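Local coordinates for SCO1 protein homolog (Bacillus subtilis, PDB 1XZO), which is required for inserting copper into the active site of cytochrome c oxidase and may act in copper homeostasis or redox signalling, at residues A[11-16]-A[115-121]. Numbering follows the deposited sequence.
Sequences YEVEPF and FALKSFK. With CD (cadmium ion), chain D.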
# COMPACT_ATOMS: atom_id res chain seq x y z
N TYR A 11 13.80 -2.55 -6.32
CA TYR A 11 12.99 -2.44 -7.53
C TYR A 11 12.59 -1.02 -7.78
O TYR A 11 12.53 -0.19 -6.89
CB TYR A 11 11.72 -3.25 -7.58
CG TYR A 11 11.78 -4.68 -7.08
CD1 TYR A 11 10.75 -5.15 -6.27
CD2 TYR A 11 12.87 -5.57 -7.38
CE1 TYR A 11 10.71 -6.44 -5.83
CE2 TYR A 11 12.82 -6.92 -6.88
CZ TYR A 11 11.73 -7.30 -6.12
OH TYR A 11 11.56 -8.56 -5.57
N GLU A 12 12.45 -0.67 -9.04
CA GLU A 12 12.17 0.74 -9.40
C GLU A 12 10.68 0.90 -9.61
O GLU A 12 10.10 0.26 -10.45
CB GLU A 12 12.90 1.12 -10.70
CG GLU A 12 14.40 1.32 -10.51
CD GLU A 12 15.23 0.01 -10.42
OE1 GLU A 12 14.71 -1.07 -9.97
OE2 GLU A 12 16.44 0.05 -10.78
N VAL A 13 10.05 1.73 -8.80
CA VAL A 13 8.62 1.97 -8.96
C VAL A 13 8.40 2.79 -10.25
O VAL A 13 9.14 3.69 -10.46
CB VAL A 13 8.00 2.71 -7.80
CG1 VAL A 13 6.55 2.92 -8.02
CG2 VAL A 13 8.12 1.80 -6.47
N GLU A 14 7.51 2.34 -11.05
CA GLU A 14 7.22 3.08 -12.32
C GLU A 14 6.53 4.40 -11.99
O GLU A 14 5.81 4.52 -10.99
CB GLU A 14 6.38 2.23 -13.18
CG GLU A 14 7.08 1.00 -13.70
CD GLU A 14 8.03 1.33 -14.82
OE1 GLU A 14 7.53 1.94 -15.82
OE2 GLU A 14 9.23 0.99 -14.66
N PRO A 15 6.74 5.42 -12.84
CA PRO A 15 5.94 6.66 -12.76
C PRO A 15 4.47 6.36 -12.83
O PRO A 15 3.97 5.44 -13.53
CB PRO A 15 6.52 7.52 -13.91
CG PRO A 15 7.12 6.56 -14.80
CD PRO A 15 7.62 5.39 -14.02
N PHE A 16 3.69 7.07 -12.00
CA PHE A 16 2.27 6.95 -11.99
C PHE A 16 1.64 8.20 -11.40
O PHE A 16 2.30 8.94 -10.62
CB PHE A 16 1.76 5.75 -11.12
CG PHE A 16 1.95 5.92 -9.62
CD1 PHE A 16 3.11 5.46 -9.04
CD2 PHE A 16 0.94 6.46 -8.80
CE1 PHE A 16 3.33 5.61 -7.68
CE2 PHE A 16 1.14 6.61 -7.44
CZ PHE A 16 2.33 6.16 -6.85
N PHE A 115 1.53 -2.20 -13.73
CA PHE A 115 2.25 -1.35 -12.80
C PHE A 115 2.74 -2.24 -11.65
O PHE A 115 3.86 -2.11 -11.28
CB PHE A 115 1.34 -0.23 -12.22
CG PHE A 115 1.90 0.50 -11.11
CD1 PHE A 115 2.77 1.51 -11.28
CD2 PHE A 115 1.46 0.18 -9.77
CE1 PHE A 115 3.29 2.14 -10.24
CE2 PHE A 115 1.85 0.90 -8.78
CZ PHE A 115 2.83 1.86 -8.93
N ALA A 116 1.84 -3.08 -11.17
CA ALA A 116 2.15 -3.93 -10.04
C ALA A 116 3.26 -4.95 -10.41
O ALA A 116 4.15 -5.17 -9.56
CB ALA A 116 0.92 -4.66 -9.55
N LEU A 117 3.21 -5.53 -11.61
CA LEU A 117 4.26 -6.53 -12.02
C LEU A 117 5.61 -5.86 -12.15
O LEU A 117 6.68 -6.33 -11.60
CB LEU A 117 3.72 -7.18 -13.27
CG LEU A 117 4.36 -8.39 -13.98
CD1 LEU A 117 3.41 -9.04 -14.78
CD2 LEU A 117 5.52 -7.79 -14.89
N LYS A 118 5.67 -4.71 -12.82
CA LYS A 118 6.96 -4.00 -12.95
C LYS A 118 7.58 -3.42 -11.71
O LYS A 118 8.73 -3.59 -11.45
CB LYS A 118 6.87 -2.86 -14.05
CG LYS A 118 6.36 -3.40 -15.41
CD LYS A 118 6.47 -2.27 -16.55
CE LYS A 118 5.11 -1.75 -17.17
NZ LYS A 118 4.89 -0.20 -17.42
N SER A 119 6.76 -2.73 -10.92
CA SER A 119 7.21 -2.01 -9.76
C SER A 119 7.53 -2.93 -8.58
O SER A 119 8.43 -2.64 -7.87
CB SER A 119 6.12 -1.07 -9.28
OG SER A 119 5.95 -0.02 -10.32
N PHE A 120 6.69 -3.91 -8.37
CA PHE A 120 6.71 -4.69 -7.05
C PHE A 120 6.88 -6.17 -7.27
O PHE A 120 6.97 -6.93 -6.31
CB PHE A 120 5.40 -4.46 -6.27
CG PHE A 120 5.21 -3.03 -5.81
CD1 PHE A 120 4.27 -2.18 -6.50
CD2 PHE A 120 5.95 -2.46 -4.76
CE1 PHE A 120 4.16 -0.83 -6.16
CE2 PHE A 120 5.78 -1.15 -4.39
CZ PHE A 120 4.83 -0.33 -5.10
N LYS A 121 6.93 -6.58 -8.52
CA LYS A 121 7.02 -7.96 -8.95
C LYS A 121 5.86 -8.77 -8.41
O LYS A 121 6.00 -9.93 -8.12
CB LYS A 121 8.44 -8.57 -8.64
CG LYS A 121 9.62 -7.60 -8.76
CD LYS A 121 9.76 -7.14 -10.17
CE LYS A 121 10.86 -6.14 -10.37
NZ LYS A 121 10.74 -5.53 -11.74
CD CD D . 9.71 2.24 -16.80
O HOH W 1 5.12 2.20 -16.50
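Ser119 OG accepts the backbone N-H of Glu14 at 2.9 Å from N, an almost straight bond (175°) that ties the extended 11-16 run to the last turn of helix 109-120. Set beside its own backbone N and anti to the carbonyl carbon, the hydroxyl also turns back along its helix and donates a weak bond to Phe115 O. At one end, Lys121 lies over a face of the Tyr11 ring, its CG 3.3 Å from Tyr11 CE1 in a CH-pi contact. A bend at chi2 (-64°) carries the lysine chain on past Tyr11 CG and CD2, and NZ finishes on Lys118 O at 2.8 Å. Were Tyr11 an alanine, the methylenes of Lys121 would be likely to lose the ring face they rest on, leaving the lysine chain freer to turn. In this thioredoxin-like fold, strand 11-12 is an edge of the central sheet, pairing with strand 147-153, and helix 109-120 packs against the same sheet. Val13 sends its two methyls to different rings: CG1 to Phe115 CZ (4.0 Å) and CG2 to Phe120 CZ (4.2 Å). Phe16 CD1 meets Phe115 CE1 at 3.5 Å, the ring planes inclined at 71°; Phe18 and Phe75 extend this aromatic cluster. Toward the surface, both carboxylate oxygens of Glu14 bind a cadmium ion, while a water bridges Glu14 OE1 to Lys118 NZ.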